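Local coordinates for protein gamma-resorcylate decarboxylase (Polaromonas, PDB 4QRO) that probably catalyses the manganese-dependent, non-oxidative decarboxylation of gamma-resorcylate (2,6-dihydroxybenzoate) to resorcinol, as a member of the amidohydrolase superfamily, at residues L270-F284 with T303-N317. Sequence-based numbering, arbitrary orientation. Where two conformers were deposited one is given.
Sequences LIDAILEIGADRILF and TSISEADRKKIGWGN
Strand 282-283 meets the flank of helix 307-321 where the wider pi-type turn at 312-316 diverts the backbone: Ile-313 O turns to Phe-284 N across the contact (2.8 Å), and the two backbones come closest at Leu-283 and Ile-313, with CA atoms 4.7 Å apart. One turn further along the helix, the amide of Asn-317 ties down the bend that leads into the strand. Its ND2 donates to Ala-279 O (2.7 Å) and to Ile-282 O (2.8 Å); the second acceptor lies almost exactly in the amide plane, the first about 20° out of it. Both N-H groups are thus spent on the backbone of the turn at 279-282, fixing the rotation of the amide. With an alanine here both carbonyls would lose this donor, and the turn would probably be freer to shift against the helix. The strand is the last of the parallel series of this amidohydrolase-type (beta/alpha)8 barrel, and helix 307-321, the second after it, packs on it; a backbone hydrogen bond between Gly-314 and Ile-5 also fastens the helix to the first strand, 4-11. Ile-313 fills the middle of the contact. With CG1 beside its backbone N (chi1 -63°), it lays CG1 over Ile-282 O at 3.4 Å, while its CG2 meets Ile-282 CG2 as the two side chains run side by side, pointing the same way. Toward the start of both segments, Ile-274 and Ile-305 cross at about a right angle, CD1 against CG2 (3.7 Å), and Leu-270 reaches with CD2 for Thr-303 CG2 (3.7 Å). Ala-279 CB rests on the carboxylate of the partly exposed Asp-309, whose OD1 takes a salt bridge from Lys-312 NZ (3.0 Å).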
loop_
_atom_site.group_PDB
_atom_site.type_symbol
_atom_site.label_atom_id
_atom_site.label_comp_id
_atom_site.label_asym_id
_atom_site.label_seq_id
_atom_site.Cartn_x
_atom_site.Cartn_y
_atom_site.Cartn_z
ATOM N N LEU A 270 11.711 1.426 -8.503
ATOM C CA LEU A 270 12.072 2.619 -9.273
ATOM C C LEU A 270 11.571 2.560 -10.723
ATOM O O LEU A 270 11.002 3.524 -11.216
ATOM C CB LEU A 270 13.599 2.816 -9.283
ATOM C CG LEU A 270 14.095 3.998 -10.136
ATOM C CD1 LEU A 270 13.499 5.311 -9.621
ATOM C CD2 LEU A 270 15.622 4.053 -10.158
ATOM N N ILE A 271 11.777 1.424 -11.396
ATOM C CA ILE A 271 11.363 1.273 -12.795
ATOM C C ILE A 271 9.854 1.365 -12.905
ATOM O O ILE A 271 9.351 2.039 -13.811
ATOM C CB ILE A 271 11.879 -0.038 -13.429
ATOM C CG1 ILE A 271 13.419 0.003 -13.588
ATOM C CG2 ILE A 271 11.235 -0.312 -14.797
ATOM C CD1 ILE A 271 13.988 -1.352 -13.967
ATOM N N ASP A 272 9.125 0.739 -11.983
ATOM C CA ASP A 272 7.664 0.868 -11.991
ATOM C C ASP A 272 7.274 2.335 -11.842
ATOM O O ASP A 272 6.416 2.838 -12.563
ATOM C CB ASP A 272 7.033 0.058 -10.873
ATOM C CG ASP A 272 5.523 0.049 -10.943
ATOM O OD1 ASP A 272 4.948 -0.165 -12.031
ATOM O OD2 ASP A 272 4.893 0.303 -9.927
ATOM N N ALA A 273 7.893 3.031 -10.899
ATOM C CA ALA A 273 7.529 4.437 -10.708
ATOM C C ALA A 273 7.875 5.254 -11.942
ATOM O O ALA A 273 7.078 6.113 -12.314
ATOM C CB ALA A 273 8.156 5.032 -9.449
ATOM N N ILE A 274 9.022 5.003 -12.580
ATOM C CA ILE A 274 9.359 5.692 -13.864
ATOM C C ILE A 274 8.257 5.499 -14.931
ATOM O O ILE A 274 7.878 6.438 -15.617
ATOM C CB ILE A 274 10.754 5.293 -14.400
ATOM C CG1 ILE A 274 11.843 5.929 -13.522
ATOM C CG2 ILE A 274 10.944 5.668 -15.868
ATOM C CD1 ILE A 274 13.239 5.405 -13.774
ATOM N N LEU A 275 7.708 4.292 -15.014
ATOM C CA LEU A 275 6.727 3.947 -16.027
ATOM C C LEU A 275 5.337 4.340 -15.639
ATOM O O LEU A 275 4.383 4.158 -16.430
ATOM C CB LEU A 275 6.786 2.435 -16.312
ATOM C CG LEU A 275 8.076 1.946 -16.998
ATOM C CD1 LEU A 275 8.023 0.436 -17.185
ATOM C CD2 LEU A 275 8.328 2.639 -18.340
ATOM N N GLU A 276 5.190 4.931 -14.447
ATOM C CA GLU A 276 3.907 5.408 -14.011
ATOM C C GLU A 276 3.880 6.918 -13.861
ATOM O O GLU A 276 2.963 7.555 -14.346
ATOM C CB GLU A 276 3.472 4.736 -12.702
ATOM C CG GLU A 276 3.058 3.269 -12.850
ATOM C CD GLU A 276 1.703 3.091 -13.517
ATOM O OE1 GLU A 276 1.172 1.951 -13.572
ATOM O OE2 GLU A 276 1.137 4.101 -13.953
ATOM N N ILE A 277 4.853 7.500 -13.176
ATOM C CA ILE A 277 4.840 8.951 -12.981
ATOM C C ILE A 277 5.937 9.676 -13.774
ATOM O O ILE A 277 5.850 10.895 -13.976
ATOM C CB ILE A 277 4.870 9.300 -11.471
ATOM C CG1 ILE A 277 4.352 10.731 -11.223
ATOM C CG2 ILE A 277 6.270 9.150 -10.880
ATOM C CD1 ILE A 277 4.276 11.141 -9.759
ATOM N N GLY A 278 6.988 8.944 -14.169
ATOM C CA GLY A 278 8.071 9.471 -14.995
ATOM C C GLY A 278 9.254 9.976 -14.173
ATOM O O GLY A 278 9.078 10.466 -13.042
ATOM N N ALA A 279 10.443 9.861 -14.753
ATOM C CA ALA A 279 11.692 10.175 -14.066
ATOM C C ALA A 279 11.829 11.645 -13.732
ATOM O O ALA A 279 12.615 12.002 -12.844
ATOM C CB ALA A 279 12.898 9.724 -14.880
ATOM N N ASP A 280 11.098 12.504 -14.420
ATOM C CA ASP A 280 11.104 13.957 -14.113
ATOM C C ASP A 280 10.534 14.281 -12.742
ATOM O O ASP A 280 10.770 15.372 -12.237
ATOM C CB ASP A 280 10.262 14.753 -15.134
ATOM C CG ASP A 280 10.912 14.841 -16.510
ATOM O OD1 ASP A 280 12.094 14.541 -16.635
ATOM O OD2 ASP A 280 10.223 15.214 -17.476
ATOM N N ARG A 281 9.774 13.353 -12.154
ATOM C CA ARG A 281 9.117 13.561 -10.847
ATOM C C ARG A 281 9.665 12.659 -9.751
ATOM O O ARG A 281 9.041 12.502 -8.698
ATOM C CB ARG A 281 7.601 13.388 -10.975
ATOM C CG ARG A 281 6.991 14.476 -11.836
ATOM C CD ARG A 281 5.480 14.450 -11.906
ATOM N NE ARG A 281 5.011 15.664 -12.554
ATOM C CZ ARG A 281 4.548 16.723 -11.904
ATOM N NH1 ARG A 281 4.438 16.706 -10.577
ATOM N NH2 ARG A 281 4.156 17.787 -12.590
ATOM N N ILE A 282 10.852 12.103 -9.981
ATOM C CA ILE A 282 11.531 11.251 -9.024
ATOM C C ILE A 282 12.836 11.925 -8.566
ATOM O O ILE A 282 13.602 12.413 -9.379
ATOM C CB ILE A 282 11.767 9.846 -9.614
ATOM C CG1 ILE A 282 10.395 9.246 -9.969
ATOM C CG2 ILE A 282 12.424 8.947 -8.583
ATOM C CD1 ILE A 282 10.457 7.929 -10.713
ATOM N N LEU A 283 13.024 11.976 -7.245
ATOM C CA LEU A 283 14.141 12.637 -6.630
ATOM C C LEU A 283 14.952 11.667 -5.768
ATOM O O LEU A 283 14.384 10.906 -5.000
ATOM C CB LEU A 283 13.630 13.773 -5.736
ATOM C CG LEU A 283 12.520 14.684 -6.300
ATOM C CD1 LEU A 283 12.088 15.765 -5.312
ATOM C CD2 LEU A 283 12.983 15.342 -7.557
ATOM N N PHE A 284 16.280 11.748 -5.869
ATOM C CA PHE A 284 17.159 11.020 -4.969
ATOM C C PHE A 284 16.950 11.509 -3.538
ATOM O O PHE A 284 16.724 12.686 -3.309
ATOM C CB PHE A 284 18.627 11.160 -5.399
ATOM C CG PHE A 284 19.610 10.480 -4.462
ATOM C CD1 PHE A 284 19.733 9.103 -4.419
ATOM C CD2 PHE A 284 20.388 11.229 -3.598
ATOM C CE1 PHE A 284 20.650 8.501 -3.574
ATOM C CE2 PHE A 284 21.283 10.640 -2.748
ATOM C CZ PHE A 284 21.409 9.267 -2.717
ATOM N N THR A 303 21.838 1.759 -10.335
ATOM C CA THR A 303 20.487 1.278 -10.708
ATOM C C THR A 303 20.280 1.403 -12.242
ATOM O O THR A 303 20.893 2.234 -12.923
ATOM C CB THR A 303 19.388 1.941 -9.896
ATOM O OG1 THR A 303 18.135 1.277 -10.138
ATOM C CG2 THR A 303 19.310 3.445 -10.236
ATOM N N SER A 304 19.429 0.531 -12.776
ATOM C CA SER A 304 19.341 0.286 -14.221
ATOM C C SER A 304 18.466 1.280 -14.967
ATOM O O SER A 304 17.371 0.949 -15.436
ATOM C CB SER A 304 18.842 -1.147 -14.426
ATOM O OG SER A 304 19.762 -2.010 -13.774
ATOM N N ILE A 305 18.976 2.511 -15.091
ATOM C CA ILE A 305 18.264 3.566 -15.783
ATOM C C ILE A 305 19.265 4.245 -16.716
ATOM O O ILE A 305 20.432 3.917 -16.707
ATOM C CB ILE A 305 17.629 4.579 -14.794
ATOM C CG1 ILE A 305 18.682 5.233 -13.884
ATOM C CG2 ILE A 305 16.572 3.880 -13.948
ATOM C CD1 ILE A 305 18.109 6.284 -12.922
ATOM N N SER A 306 18.796 5.171 -17.542
ATOM C CA SER A 306 19.676 5.905 -18.439
ATOM C C SER A 306 20.515 6.892 -17.647
ATOM O O SER A 306 20.104 7.370 -16.593
ATOM C CB SER A 306 18.851 6.695 -19.479
ATOM O OG SER A 306 18.083 7.739 -18.865
ATOM N N GLU A 307 21.683 7.207 -18.168
ATOM C CA GLU A 307 22.546 8.210 -17.533
ATOM C C GLU A 307 21.844 9.571 -17.477
ATOM O O GLU A 307 21.998 10.285 -16.487
ATOM C CB GLU A 307 23.921 8.297 -18.211
ATOM C CG GLU A 307 24.804 7.042 -18.052
ATOM C CD GLU A 307 24.781 6.391 -16.660
ATOM O OE1 GLU A 307 25.019 7.071 -15.639
ATOM O OE2 GLU A 307 24.547 5.165 -16.566
ATOM N N ALA A 308 21.031 9.909 -18.487
ATOM C CA ALA A 308 20.247 11.172 -18.461
ATOM C C ALA A 308 19.317 11.231 -17.245
ATOM O O ALA A 308 19.247 12.214 -16.541
ATOM C CB ALA A 308 19.429 11.334 -19.719
ATOM N N ASP A 309 18.611 10.150 -16.993
ATOM C CA ASP A 309 17.687 10.100 -15.859
ATOM C C ASP A 309 18.421 9.987 -14.489
ATOM O O ASP A 309 17.933 10.490 -13.460
ATOM C CB ASP A 309 16.697 8.946 -16.066
ATOM C CG ASP A 309 15.702 9.214 -17.202
ATOM O OD1 ASP A 309 15.473 10.391 -17.593
ATOM O OD2 ASP A 309 15.136 8.218 -17.710
ATOM N N ARG A 310 19.584 9.342 -14.482
ATOM C CA ARG A 310 20.422 9.292 -13.290
ATOM C C ARG A 310 20.839 10.728 -12.865
ATOM O O ARG A 310 20.836 11.066 -11.689
ATOM C CB ARG A 310 21.664 8.434 -13.501
ATOM C CG ARG A 310 22.188 7.916 -12.161
ATOM C CD ARG A 310 23.499 7.208 -12.293
ATOM N NE ARG A 310 23.484 6.142 -13.307
ATOM C CZ ARG A 310 22.866 4.955 -13.196
ATOM N NH1 ARG A 310 22.149 4.609 -12.125
ATOM N NH2 ARG A 310 22.949 4.093 -14.199
ATOM N N LYS A 311 21.158 11.572 -13.830
ATOM C CA LYS A 311 21.443 12.992 -13.502
ATOM C C LYS A 311 20.199 13.774 -13.058
ATOM O O LYS A 311 20.274 14.563 -12.127
ATOM C CB LYS A 311 22.111 13.693 -14.682
ATOM C CG LYS A 311 23.502 13.166 -14.998
ATOM C CD LYS A 311 24.041 13.766 -16.299
ATOM C CE LYS A 311 25.340 13.085 -16.705
ATOM N NZ LYS A 311 25.926 13.693 -17.929
ATOM N N LYS A 312 19.049 13.539 -13.695
ATOM C CA LYS A 312 17.837 14.225 -13.325
ATOM C C LYS A 312 17.403 13.833 -11.917
ATOM O O LYS A 312 17.168 14.682 -11.060
ATOM C CB LYS A 312 16.702 13.932 -14.303
ATOM C CG LYS A 312 16.850 14.675 -15.606
ATOM C CD LYS A 312 16.225 13.925 -16.766
ATOM C CE LYS A 312 14.733 13.995 -16.696
ATOM N NZ LYS A 312 14.129 13.038 -17.664
ATOM N N ILE A 313 17.314 12.535 -11.668
ATOM C CA ILE A 313 16.894 12.056 -10.356
ATOM C C ILE A 313 17.938 12.383 -9.278
ATOM O O ILE A 313 17.569 12.684 -8.159
ATOM C CB ILE A 313 16.602 10.529 -10.374
ATOM C CG1 ILE A 313 15.425 10.265 -11.319
ATOM C CG2 ILE A 313 16.285 10.016 -8.976
ATOM C CD1 ILE A 313 15.157 8.784 -11.589
ATOM N N GLY A 314 19.220 12.346 -9.644
ATOM C CA GLY A 314 20.323 12.593 -8.729
ATOM C C GLY A 314 20.364 14.038 -8.255
ATOM O O GLY A 314 20.602 14.304 -7.059
ATOM N N TRP A 315 20.126 14.963 -9.172
ATOM C CA TRP A 315 20.213 16.397 -8.845
ATOM C C TRP A 315 19.426 17.353 -9.737
ATOM O O TRP A 315 18.966 18.378 -9.270
ATOM C CB TRP A 315 21.677 16.847 -8.805
ATOM C CG TRP A 315 22.471 16.597 -10.055
ATOM C CD1 TRP A 315 23.280 15.514 -10.317
ATOM C CD2 TRP A 315 22.576 17.458 -11.203
ATOM N NE1 TRP A 315 23.851 15.643 -11.560
ATOM C CE2 TRP A 315 23.428 16.814 -12.131
ATOM C CE3 TRP A 315 22.013 18.696 -11.548
ATOM C CZ2 TRP A 315 23.750 17.382 -13.382
ATOM C CZ3 TRP A 315 22.326 19.256 -12.800
ATOM C CH2 TRP A 315 23.183 18.595 -13.696
ATOM N N GLY A 316 19.309 17.070 -11.029
ATOM C CA GLY A 316 18.597 17.998 -11.918
ATOM C C GLY A 316 17.178 18.343 -11.504
ATOM O O GLY A 316 16.808 19.523 -11.512
ATOM N N ASN A 317 16.368 17.330 -11.149
ATOM C CA ASN A 317 14.965 17.576 -10.788
ATOM C C ASN A 317 14.861 18.468 -9.542
ATOM O O ASN A 317 14.060 19.404 -9.519
ATOM C CB ASN A 317 14.176 16.264 -10.559
ATOM C CG ASN A 317 14.086 15.387 -11.819
ATOM O OD1 ASN A 317 14.247 15.851 -12.949
ATOM N ND2 ASN A 317 13.861 14.101 -11.619
#